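Local coordinates for biogenic amine-binding protein (Rhodnius prolixus, PDB 4GE1), which binds biogenic amines such as tryptamine, serotonin and norepinephrine inside a salivary lipocalin barrel, probably scavenging them where this blood-sucking insect bites, at residues K16-I26 / C43-T51; I113-V122 / V149-V160. One frame throughout, in Å; residues are numbered along the deposited sequence.

The two contacts show how a lipocalin builds outward from its barrel. Interaction 1 comes first along the chain and joins the lead-in helix 16-19 and strand 23-31 to strand 43-50; interaction 2 follows it in series, laying helix 150-159 against the turn end of the hairpin 102-115/120-127. Their centres are 16 Å apart and both belong to the one curled antiparallel sheet. They meet on the inner side of that sheet, where Trp-24 CZ3 lies 3.6 Å from Ser-121 OG and Phe-19 packs on Thr-115. One hairpin is thus packed from both faces, by the aromatic cluster within and the helix outside, while Ile-26 of interaction 1 touches the bound tryptamine.

Interaction 1 (K16-I26 / C43-T51); sequences KDNFFTGSWYI and CTKFLHQKT
Phe-46 and His-48 both place CG between the backbone N and the carbonyl carbon (chi1 62° and 59°), a choice that swings the first ring to Trp-24 and the second to Phe-20 and the indole edge. Trp-24 CB rests over one face of the Phe-46 ring, 3.5 Å from Phe-46 CE2; the indole continues nearly parallel to that ring but slipped, with little overlap. Further along, the imidazole of His-48 receives the edge of Phe-20 on one face, Phe-20 CD2 coming 3.6 Å from His-48 ND1 with the planes at 69°. The edge of the indole meets the same imidazole, Trp-24 NE1 lying 3.2 Å from His-48 NE2. That NE2 also makes a weak, bent hydrogen bond to Phe-19 O, and ND1 is hydrogen-bonded to Glu-58 OE1, so both nitrogens have a partner; the carboxylate would tend to stabilise a protonated imidazole.

Gly-22, Ser-23 and Trp-24 make up the Gly-x-Trp signature that opens the first barrel strand in lipocalins, and Arg-141 completes the family arrangement with a cation-pi contact to the indole and hydrogen bonds to Phe-19 O and Ser-23 O. The strand pairs antiparallel with 43-50: His-48 N gives a straight bond to Gly-22 O, Trp-24 and Phe-46 exchange a pair through their N and O atoms, and Ile-26 N reaches Thr-44 O. Single waters bridge Phe-20 O to Lys-50 N, Gly-22 N to His-48 O, and Ile-26 O to Thr-44 N.

On the outer face the extended Lys-45 runs alongside Tyr-25, Lys-45 NZ donating to Tyr-25 OH at 2.9 Å while also forming a salt bridge with Asp-181. On the inner face Ile-26 lies beside Thr-44, Ile-26 CD1 to Thr-44 CG2 3.6 Å, next to the tryptamine.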
loop_
_atom_site.group_PDB
_atom_site.type_symbol
_atom_site.label_atom_id
_atom_site.label_comp_id
_atom_site.label_asym_id
_atom_site.label_seq_id
_atom_site.Cartn_x
_atom_site.Cartn_y
_atom_site.Cartn_z
ATOM N N LYS A 16 2.950 2.544 -15.353
ATOM C CA LYS A 16 2.402 1.372 -14.692
ATOM C C LYS A 16 3.342 0.176 -14.790
ATOM O O LYS A 16 3.571 -0.526 -13.808
ATOM C CB LYS A 16 1.036 1.026 -15.283
ATOM C CG LYS A 16 0.028 2.163 -15.201
ATOM C CD LYS A 16 -1.362 1.688 -15.596
ATOM C CE LYS A 16 -2.271 2.855 -15.918
ATOM N NZ LYS A 16 -1.727 3.684 -17.029
ATOM N N ASP A 17 3.886 -0.046 -15.983
ATOM C CA ASP A 17 4.780 -1.171 -16.220
ATOM C C ASP A 17 5.942 -1.191 -15.232
ATOM O O ASP A 17 6.298 -2.246 -14.714
ATOM C CB ASP A 17 5.313 -1.137 -17.656
ATOM C CG ASP A 17 4.226 -1.358 -18.689
ATOM O OD1 ASP A 17 3.326 -2.185 -18.439
ATOM O OD2 ASP A 17 4.271 -0.706 -19.754
ATOM N N ASN A 18 6.527 -0.022 -14.978
ATOM C CA ASN A 18 7.682 0.094 -14.088
ATOM C C ASN A 18 7.305 0.124 -12.612
ATOM O O ASN A 18 8.164 -0.020 -11.741
ATOM C CB ASN A 18 8.489 1.355 -14.406
ATOM C CG ASN A 18 9.206 1.275 -15.740
ATOM O OD1 ASN A 18 9.482 0.191 -16.252
ATOM N ND2 ASN A 18 9.524 2.435 -16.305
ATOM N N PHE A 19 6.029 0.341 -12.320
ATOM C CA PHE A 19 5.619 0.448 -10.928
ATOM C C PHE A 19 5.063 -0.868 -10.396
ATOM O O PHE A 19 5.490 -1.354 -9.346
ATOM C CB PHE A 19 4.607 1.580 -10.727
ATOM C CG PHE A 19 4.317 1.879 -9.276
ATOM C CD1 PHE A 19 3.258 1.268 -8.625
ATOM C CD2 PHE A 19 5.110 2.771 -8.563
ATOM C CE1 PHE A 19 2.990 1.544 -7.285
ATOM C CE2 PHE A 19 4.849 3.048 -7.233
ATOM C CZ PHE A 19 3.790 2.432 -6.592
ATOM N N PHE A 20 4.109 -1.438 -11.122
ATOM C CA PHE A 20 3.454 -2.663 -10.676
ATOM C C PHE A 20 4.260 -3.920 -11.024
ATOM O O PHE A 20 3.815 -4.781 -11.788
ATOM C CB PHE A 20 2.041 -2.744 -11.242
ATOM C CG PHE A 20 1.134 -1.651 -10.760
ATOM C CD1 PHE A 20 0.745 -0.629 -11.614
ATOM C CD2 PHE A 20 0.688 -1.636 -9.445
ATOM C CE1 PHE A 20 -0.093 0.379 -11.174
ATOM C CE2 PHE A 20 -0.150 -0.631 -8.993
ATOM C CZ PHE A 20 -0.546 0.380 -9.860
ATOM N N THR A 21 5.456 -4.007 -10.456
ATOM C CA THR A 21 6.270 -5.205 -10.569
ATOM C C THR A 21 7.130 -5.324 -9.320
ATOM O O THR A 21 7.484 -4.319 -8.711
ATOM C CB THR A 21 7.168 -5.178 -11.813
ATOM O OG1 THR A 21 7.961 -6.368 -11.848
ATOM C CG2 THR A 21 8.089 -3.975 -11.780
ATOM N N GLY A 22 7.456 -6.554 -8.938
ATOM C CA GLY A 22 8.227 -6.778 -7.732
ATOM C C GLY A 22 7.399 -6.459 -6.499
ATOM O O GLY A 22 6.185 -6.665 -6.491
ATOM N N SER A 23 8.049 -5.933 -5.468
ATOM C CA SER A 23 7.399 -5.741 -4.174
ATOM C C SER A 23 7.789 -4.430 -3.485
ATOM O O SER A 23 8.743 -3.754 -3.894
ATOM C CB SER A 23 7.726 -6.917 -3.252
ATOM O OG SER A 23 9.123 -6.988 -3.036
ATOM N N TRP A 24 7.048 -4.100 -2.426
ATOM C CA TRP A 24 7.246 -2.880 -1.647
ATOM C C TRP A 24 7.183 -3.159 -0.148
ATOM O O TRP A 24 6.417 -4.003 0.297
ATOM C CB TRP A 24 6.142 -1.865 -1.966
ATOM C CG TRP A 24 6.203 -1.253 -3.357
ATOM C CD1 TRP A 24 5.484 -1.632 -4.457
ATOM C CD2 TRP A 24 7.001 -0.135 -3.770
ATOM N NE1 TRP A 24 5.791 -0.824 -5.527
ATOM C CE2 TRP A 24 6.720 0.101 -5.129
ATOM C CE3 TRP A 24 7.926 0.688 -3.119
ATOM C CZ2 TRP A 24 7.335 1.118 -5.849
ATOM C CZ3 TRP A 24 8.528 1.693 -3.831
ATOM C CH2 TRP A 24 8.236 1.900 -5.185
ATOM N N TYR A 25 7.983 -2.432 0.626
ATOM C CA TYR A 25 7.882 -2.466 2.074
ATOM C C TYR A 25 7.306 -1.138 2.555
ATOM O O TYR A 25 7.715 -0.073 2.092
ATOM C CB TYR A 25 9.255 -2.677 2.711
ATOM C CG TYR A 25 9.884 -4.013 2.397
ATOM C CD1 TYR A 25 10.725 -4.167 1.300
ATOM C CD2 TYR A 25 9.638 -5.120 3.194
ATOM C CE1 TYR A 25 11.302 -5.392 1.004
ATOM C CE2 TYR A 25 10.213 -6.350 2.907
ATOM C CZ TYR A 25 11.041 -6.479 1.807
ATOM O OH TYR A 25 11.620 -7.695 1.520
ATOM N N ILE A 26 6.351 -1.209 3.476
ATOM C CA ILE A 26 5.792 -0.005 4.083
ATOM C C ILE A 26 6.627 0.368 5.299
ATOM O O ILE A 26 6.596 -0.313 6.323
ATOM C CB ILE A 26 4.319 -0.191 4.457
ATOM C CG1 ILE A 26 3.542 -0.682 3.228
ATOM C CG2 ILE A 26 3.732 1.122 4.969
ATOM C CD1 ILE A 26 2.050 -0.556 3.348
ATOM N N CYS A 43 4.241 -4.574 10.257
ATOM C CA CYS A 43 5.249 -4.687 9.211
ATOM C C CYS A 43 4.524 -5.185 7.972
ATOM O O CYS A 43 4.021 -6.319 7.946
ATOM C CB CYS A 43 6.308 -5.718 9.600
ATOM S SG CYS A 43 7.100 -5.410 11.193
ATOM N N THR A 44 4.441 -4.341 6.954
ATOM C CA THR A 44 3.729 -4.728 5.748
ATOM C C THR A 44 4.660 -4.833 4.545
ATOM O O THR A 44 5.485 -3.956 4.290
ATOM C CB THR A 44 2.554 -3.785 5.429
ATOM O OG1 THR A 44 1.518 -3.944 6.415
ATOM C CG2 THR A 44 1.984 -4.117 4.046
ATOM N N LYS A 45 4.542 -5.940 3.827
ATOM C CA LYS A 45 5.213 -6.096 2.547
ATOM C C LYS A 45 4.127 -6.461 1.558
ATOM O O LYS A 45 3.191 -7.199 1.894
ATOM C CB LYS A 45 6.268 -7.204 2.617
ATOM C CG LYS A 45 6.898 -7.561 1.277
ATOM C CD LYS A 45 8.014 -8.588 1.448
ATOM C CE LYS A 45 8.737 -8.847 0.127
ATOM N NZ LYS A 45 9.936 -9.733 0.300
ATOM N N PHE A 46 4.212 -5.929 0.347
ATOM C CA PHE A 46 3.264 -6.362 -0.667
ATOM C C PHE A 46 3.893 -6.690 -2.009
ATOM O O PHE A 46 4.972 -6.201 -2.354
ATOM C CB PHE A 46 2.014 -5.460 -0.771
ATOM C CG PHE A 46 2.279 -4.024 -1.166
ATOM C CD1 PHE A 46 1.983 -3.580 -2.450
ATOM C CD2 PHE A 46 2.738 -3.100 -0.237
ATOM C CE1 PHE A 46 2.176 -2.241 -2.817
ATOM C CE2 PHE A 46 2.926 -1.755 -0.591
ATOM C CZ PHE A 46 2.655 -1.332 -1.889
ATOM N N LEU A 47 3.217 -7.572 -2.732
ATOM C CA LEU A 47 3.700 -8.072 -4.008
ATOM C C LEU A 47 2.664 -7.742 -5.066
ATOM O O LEU A 47 1.476 -7.990 -4.874
ATOM C CB LEU A 47 3.882 -9.593 -3.914
ATOM C CG LEU A 47 4.750 -10.306 -4.944
ATOM C CD1 LEU A 47 6.192 -9.874 -4.773
ATOM C CD2 LEU A 47 4.621 -11.817 -4.788
ATOM N N HIS A 48 3.085 -7.198 -6.197
ATOM C CA HIS A 48 2.077 -6.891 -7.201
ATOM C C HIS A 48 2.491 -7.071 -8.659
ATOM O O HIS A 48 3.671 -7.163 -8.988
ATOM C CB HIS A 48 1.410 -5.521 -6.940
ATOM C CG HIS A 48 2.357 -4.361 -6.932
ATOM N ND1 HIS A 48 1.995 -3.109 -6.480
ATOM C CD2 HIS A 48 3.648 -4.263 -7.330
ATOM C CE1 HIS A 48 3.023 -2.288 -6.597
ATOM N NE2 HIS A 48 4.037 -2.962 -7.108
ATOM N N GLN A 49 1.489 -7.150 -9.526
ATOM C CA GLN A 49 1.736 -7.385 -10.940
ATOM C C GLN A 49 0.663 -6.739 -11.798
ATOM O O GLN A 49 -0.463 -6.516 -11.350
ATOM C CB GLN A 49 1.759 -8.885 -11.229
ATOM C CG GLN A 49 0.566 -9.607 -10.618
ATOM C CD GLN A 49 0.273 -10.962 -11.241
ATOM O OE1 GLN A 49 1.179 -11.763 -11.510
ATOM N NE2 GLN A 49 -1.011 -11.231 -11.462
ATOM N N LYS A 50 1.039 -6.443 -13.035
ATOM C CA LYS A 50 0.115 -6.043 -14.073
ATOM C C LYS A 50 0.269 -7.055 -15.212
ATOM O O LYS A 50 1.357 -7.200 -15.775
ATOM C CB LYS A 50 0.462 -4.636 -14.574
ATOM C CG LYS A 50 -0.430 -4.152 -15.722
ATOM C CD LYS A 50 0.042 -2.811 -16.289
ATOM C CE LYS A 50 0.739 -2.976 -17.647
ATOM N NZ LYS A 50 -0.167 -3.465 -18.730
ATOM N N THR A 51 -0.805 -7.765 -15.548
ATOM C CA THR A 51 -0.740 -8.721 -16.650
ATOM C C THR A 51 -1.280 -8.136 -17.956
ATOM O O THR A 51 -1.877 -7.055 -17.971
ATOM C CB THR A 51 -1.452 -10.053 -16.318
ATOM O OG1 THR A 51 -2.768 -9.791 -15.826
ATOM C CG2 THR A 51 -0.657 -10.843 -15.266
HETATM O O HOH W 1 4.049 -7.290 -13.547
HETATM O O HOH W 2 5.611 -9.012 -9.928
HETATM O O HOH W 3 4.501 -1.399 7.645
#

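Interaction 2 (I113-V122 / V149-V160); sequences IDTDYSKYSV and VKSKVEAALGKV
Tyr-120 slips its ring under the first turn of helix 150-159, on the outside of the lipocalin barrel, where the family's long helix packs against the sheet. The helix runs almost parallel to strand 120-122 (10° between axes, 9.0 Å at closest approach) and against the direction of 113-115, the two arms of one hairpin. From CB outward, Tyr-120 first passes the CG2 methyl of Val-153, which touches CB and CG and comes nearest at Tyr-120 CD1, 3.7 Å away. The other flank, Tyr-120 CD2, leans on Val-149 CB at 4.0 Å. Farther out, CE2 and CZ lie against Lys-152 CB, and the hydroxyl OH of Tyr-120 reaches 3.5 Å from Lys-152 CB as the lysine chain crosses at about a right angle before its end turns away. At the tip Tyr-120 OH donates to Asp-114 OD2 at 2.6 Å, meeting it from above the carboxylate plane. This bond ties the two arms together across the hairpin and steadies the direction of the phenol beneath the helix.

With chi1 at -169° the carboxylate of Asp-114 swings to that hydroxyl; Asp-114 CB, set by the backbone, lies 3.8 Å from Ala-156 CB. The same methyl packs on Val-122 CG2, while Val-122 CG1 meets Leu-157 CD2. Ile-113 and Asp-114 together face Val-122 in a classic beta bulge, so that consecutive residues of one strand both turn toward the helix. In the turn, Asp-116 OD1 takes bonds from Lys-119 N and Tyr-120 N on opposite faces of its plane. At the far end Ile-113 and Val-160 meet tip to tip, and the contact is tight: Ile-113 CD1 sits 3.5 Å from Val-160 CG1.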
loop_
_atom_site.group_PDB
_atom_site.type_symbol
_atom_site.label_atom_id
_atom_site.label_comp_id
_atom_site.label_asym_id
_atom_site.label_seq_id
_atom_site.Cartn_x
_atom_site.Cartn_y
_atom_site.Cartn_z
ATOM N N ILE A 113 1.376 10.177 -4.518
ATOM C CA ILE A 113 1.889 11.526 -4.400
ATOM C C ILE A 113 3.217 11.683 -5.136
ATOM O O ILE A 113 3.469 12.720 -5.763
ATOM C CB ILE A 113 2.065 11.878 -2.916
ATOM C CG1 ILE A 113 0.705 11.885 -2.221
ATOM C CG2 ILE A 113 2.775 13.206 -2.754
ATOM C CD1 ILE A 113 0.787 12.011 -0.716
ATOM N N ASP A 114 4.052 10.645 -5.064
ATOM C CA ASP A 114 5.364 10.643 -5.711
ATOM C C ASP A 114 5.994 9.244 -5.712
ATOM O O ASP A 114 5.655 8.397 -4.880
ATOM C CB ASP A 114 6.302 11.635 -5.018
ATOM C CG ASP A 114 7.584 11.876 -5.798
ATOM O OD1 ASP A 114 7.566 11.751 -7.042
ATOM O OD2 ASP A 114 8.613 12.203 -5.168
ATOM N N THR A 115 6.915 9.013 -6.646
ATOM C CA THR A 115 7.671 7.762 -6.703
ATOM C C THR A 115 8.789 7.853 -7.734
ATOM O O THR A 115 8.660 8.548 -8.742
ATOM C CB THR A 115 6.781 6.570 -7.078
ATOM O OG1 THR A 115 7.555 5.363 -7.035
ATOM C CG2 THR A 115 6.213 6.751 -8.482
ATOM N N ASP A 116 9.889 7.153 -7.481
ATOM C CA ASP A 116 10.959 7.060 -8.465
ATOM C C ASP A 116 10.994 5.646 -9.035
ATOM O O ASP A 116 11.928 5.271 -9.748
ATOM C CB ASP A 116 12.309 7.444 -7.854
ATOM C CG ASP A 116 12.811 6.425 -6.850
ATOM O OD1 ASP A 116 12.034 5.522 -6.465
ATOM O OD2 ASP A 116 13.986 6.535 -6.438
ATOM N N TYR A 117 9.967 4.868 -8.701
ATOM C CA TYR A 117 9.765 3.529 -9.260
ATOM C C TYR A 117 10.689 2.441 -8.689
ATOM O O TYR A 117 10.229 1.343 -8.353
ATOM C CB TYR A 117 9.838 3.562 -10.795
ATOM C CG TYR A 117 8.799 4.473 -11.416
ATOM C CD1 TYR A 117 7.516 4.011 -11.684
ATOM C CD2 TYR A 117 9.094 5.802 -11.715
ATOM C CE1 TYR A 117 6.558 4.841 -12.241
ATOM C CE2 TYR A 117 8.140 6.644 -12.268
ATOM C CZ TYR A 117 6.874 6.156 -12.528
ATOM O OH TYR A 117 5.917 6.975 -13.076
ATOM N N SER A 118 11.981 2.740 -8.575
ATOM C CA SER A 118 12.957 1.719 -8.192
ATOM C C SER A 118 13.474 1.848 -6.755
ATOM O O SER A 118 14.342 1.085 -6.336
ATOM C CB SER A 118 14.124 1.658 -9.197
ATOM O OG SER A 118 14.881 2.859 -9.226
ATOM N N LYS A 119 12.936 2.802 -6.000
ATOM C CA LYS A 119 13.354 2.984 -4.611
ATOM C C LYS A 119 12.203 3.261 -3.649
ATOM O O LYS A 119 12.030 2.538 -2.661
ATOM C CB LYS A 119 14.397 4.093 -4.495
ATOM C CG LYS A 119 15.777 3.693 -4.968
ATOM C CD LYS A 119 16.772 4.813 -4.757
ATOM C CE LYS A 119 18.172 4.365 -5.120
ATOM N NZ LYS A 119 18.247 3.884 -6.528
ATOM N N TYR A 120 11.427 4.305 -3.936
ATOM C CA TYR A 120 10.415 4.780 -2.999
ATOM C C TYR A 120 9.121 5.197 -3.687
ATOM O O TYR A 120 9.108 5.547 -4.865
ATOM C CB TYR A 120 10.954 5.979 -2.219
ATOM C CG TYR A 120 10.908 7.276 -3.011
ATOM C CD1 TYR A 120 9.813 8.139 -2.921
ATOM C CD2 TYR A 120 11.949 7.629 -3.859
ATOM C CE1 TYR A 120 9.766 9.323 -3.656
ATOM C CE2 TYR A 120 11.913 8.809 -4.595
ATOM C CZ TYR A 120 10.820 9.652 -4.490
ATOM O OH TYR A 120 10.786 10.820 -5.219
ATOM N N SER A 121 8.035 5.168 -2.929
ATOM C CA SER A 121 6.785 5.776 -3.355
ATOM C C SER A 121 6.062 6.315 -2.131
ATOM O O SER A 121 6.224 5.801 -1.030
ATOM C CB SER A 121 5.905 4.772 -4.095
ATOM O OG SER A 121 5.566 3.674 -3.271
ATOM N N VAL A 122 5.272 7.360 -2.325
ATOM C CA VAL A 122 4.502 7.938 -1.235
ATOM C C VAL A 122 3.031 7.935 -1.633
ATOM O O VAL A 122 2.672 8.370 -2.726
ATOM C CB VAL A 122 4.992 9.349 -0.914
ATOM C CG1 VAL A 122 4.174 9.954 0.212
ATOM C CG2 VAL A 122 6.479 9.305 -0.560
ATOM N N VAL A 149 17.539 9.053 -0.809
ATOM C CA VAL A 149 16.227 9.518 -1.257
ATOM C C VAL A 149 15.376 10.035 -0.102
ATOM O O VAL A 149 14.207 10.371 -0.290
ATOM C CB VAL A 149 15.431 8.424 -2.020
ATOM C CG1 VAL A 149 16.205 7.942 -3.232
ATOM C CG2 VAL A 149 15.071 7.262 -1.094
ATOM N N LYS A 150 15.956 10.100 1.091
ATOM C CA LYS A 150 15.236 10.635 2.242
ATOM C C LYS A 150 14.662 12.018 1.929
ATOM O O LYS A 150 13.503 12.299 2.231
ATOM C CB LYS A 150 16.139 10.708 3.475
ATOM C CG LYS A 150 16.635 9.362 3.986
ATOM C CD LYS A 150 17.470 9.526 5.256
ATOM C CE LYS A 150 18.086 8.205 5.696
ATOM N NZ LYS A 150 17.056 7.141 5.865
ATOM N N SER A 151 15.470 12.878 1.316
ATOM C CA SER A 151 15.031 14.243 1.018
ATOM C C SER A 151 13.828 14.263 0.076
ATOM O O SER A 151 12.872 15.008 0.295
ATOM C CB SER A 151 16.182 15.084 0.454
ATOM O OG SER A 151 16.738 14.481 -0.701
ATOM N N LYS A 152 13.874 13.437 -0.964
ATOM C CA LYS A 152 12.754 13.325 -1.898
ATOM C C LYS A 152 11.457 12.890 -1.206
ATOM O O LYS A 152 10.378 13.376 -1.533
ATOM C CB LYS A 152 13.100 12.361 -3.032
ATOM C CG LYS A 152 14.373 12.721 -3.784
ATOM C CD LYS A 152 14.163 12.642 -5.289
ATOM C CE LYS A 152 15.463 12.866 -6.048
ATOM N NZ LYS A 152 16.471 11.805 -5.753
ATOM N N VAL A 153 11.570 11.978 -0.248
ATOM C CA VAL A 153 10.412 11.515 0.514
ATOM C C VAL A 153 9.866 12.623 1.414
ATOM O O VAL A 153 8.654 12.791 1.551
ATOM C CB VAL A 153 10.763 10.284 1.381
ATOM C CG1 VAL A 153 9.688 10.029 2.427
ATOM C CG2 VAL A 153 10.974 9.046 0.506
ATOM N N GLU A 154 10.776 13.364 2.034
ATOM C CA GLU A 154 10.411 14.450 2.935
ATOM C C GLU A 154 9.597 15.495 2.184
ATOM O O GLU A 154 8.577 15.979 2.676
ATOM C CB GLU A 154 11.673 15.090 3.519
ATOM C CG GLU A 154 11.442 15.953 4.747
ATOM C CD GLU A 154 10.953 15.153 5.936
ATOM O OE1 GLU A 154 11.680 15.087 6.953
ATOM O OE2 GLU A 154 9.838 14.597 5.854
ATOM N N ALA A 155 10.056 15.833 0.985
ATOM C CA ALA A 155 9.374 16.802 0.143
ATOM C C ALA A 155 7.975 16.320 -0.215
ATOM O O ALA A 155 6.996 17.049 -0.051
ATOM C CB ALA A 155 10.182 17.067 -1.115
ATOM N N ALA A 156 7.884 15.090 -0.707
ATOM C CA ALA A 156 6.598 14.516 -1.069
ATOM C C ALA A 156 5.603 14.611 0.086
ATOM O O ALA A 156 4.439 14.947 -0.122
ATOM C CB ALA A 156 6.764 13.076 -1.514
ATOM N N LEU A 157 6.064 14.311 1.297
ATOM C CA LEU A 157 5.214 14.395 2.482
ATOM C C LEU A 157 4.884 15.856 2.773
ATOM O O LEU A 157 3.875 16.167 3.407
ATOM C CB LEU A 157 5.897 13.753 3.695
ATOM C CG LEU A 157 6.140 12.234 3.663
ATOM C CD1 LEU A 157 7.104 11.812 4.760
ATOM C CD2 LEU A 157 4.835 11.471 3.793
ATOM N N GLY A 158 5.747 16.752 2.305
ATOM C CA GLY A 158 5.521 18.178 2.458
ATOM C C GLY A 158 4.246 18.618 1.764
ATOM O O GLY A 158 3.435 19.349 2.333
ATOM N N LYS A 159 4.066 18.164 0.529
ATOM C CA LYS A 159 2.887 18.516 -0.248
ATOM C C LYS A 159 1.599 18.307 0.541
ATOM O O LYS A 159 0.637 19.056 0.372
ATOM C CB LYS A 159 2.820 17.688 -1.529
ATOM C CG LYS A 159 3.767 18.122 -2.631
ATOM C CD LYS A 159 3.664 17.154 -3.803
ATOM C CE LYS A 159 2.207 16.790 -4.084
ATOM N NZ LYS A 159 2.059 15.760 -5.152
ATOM N N VAL A 160 1.581 17.292 1.400
ATOM C CA VAL A 160 0.344 16.903 2.072
ATOM C C VAL A 160 0.343 17.233 3.559
ATOM O O VAL A 160 -0.389 16.625 4.342
ATOM C CB VAL A 160 0.006 15.410 1.838
ATOM C CG1 VAL A 160 -0.179 15.149 0.351
ATOM C CG2 VAL A 160 1.089 14.502 2.426
#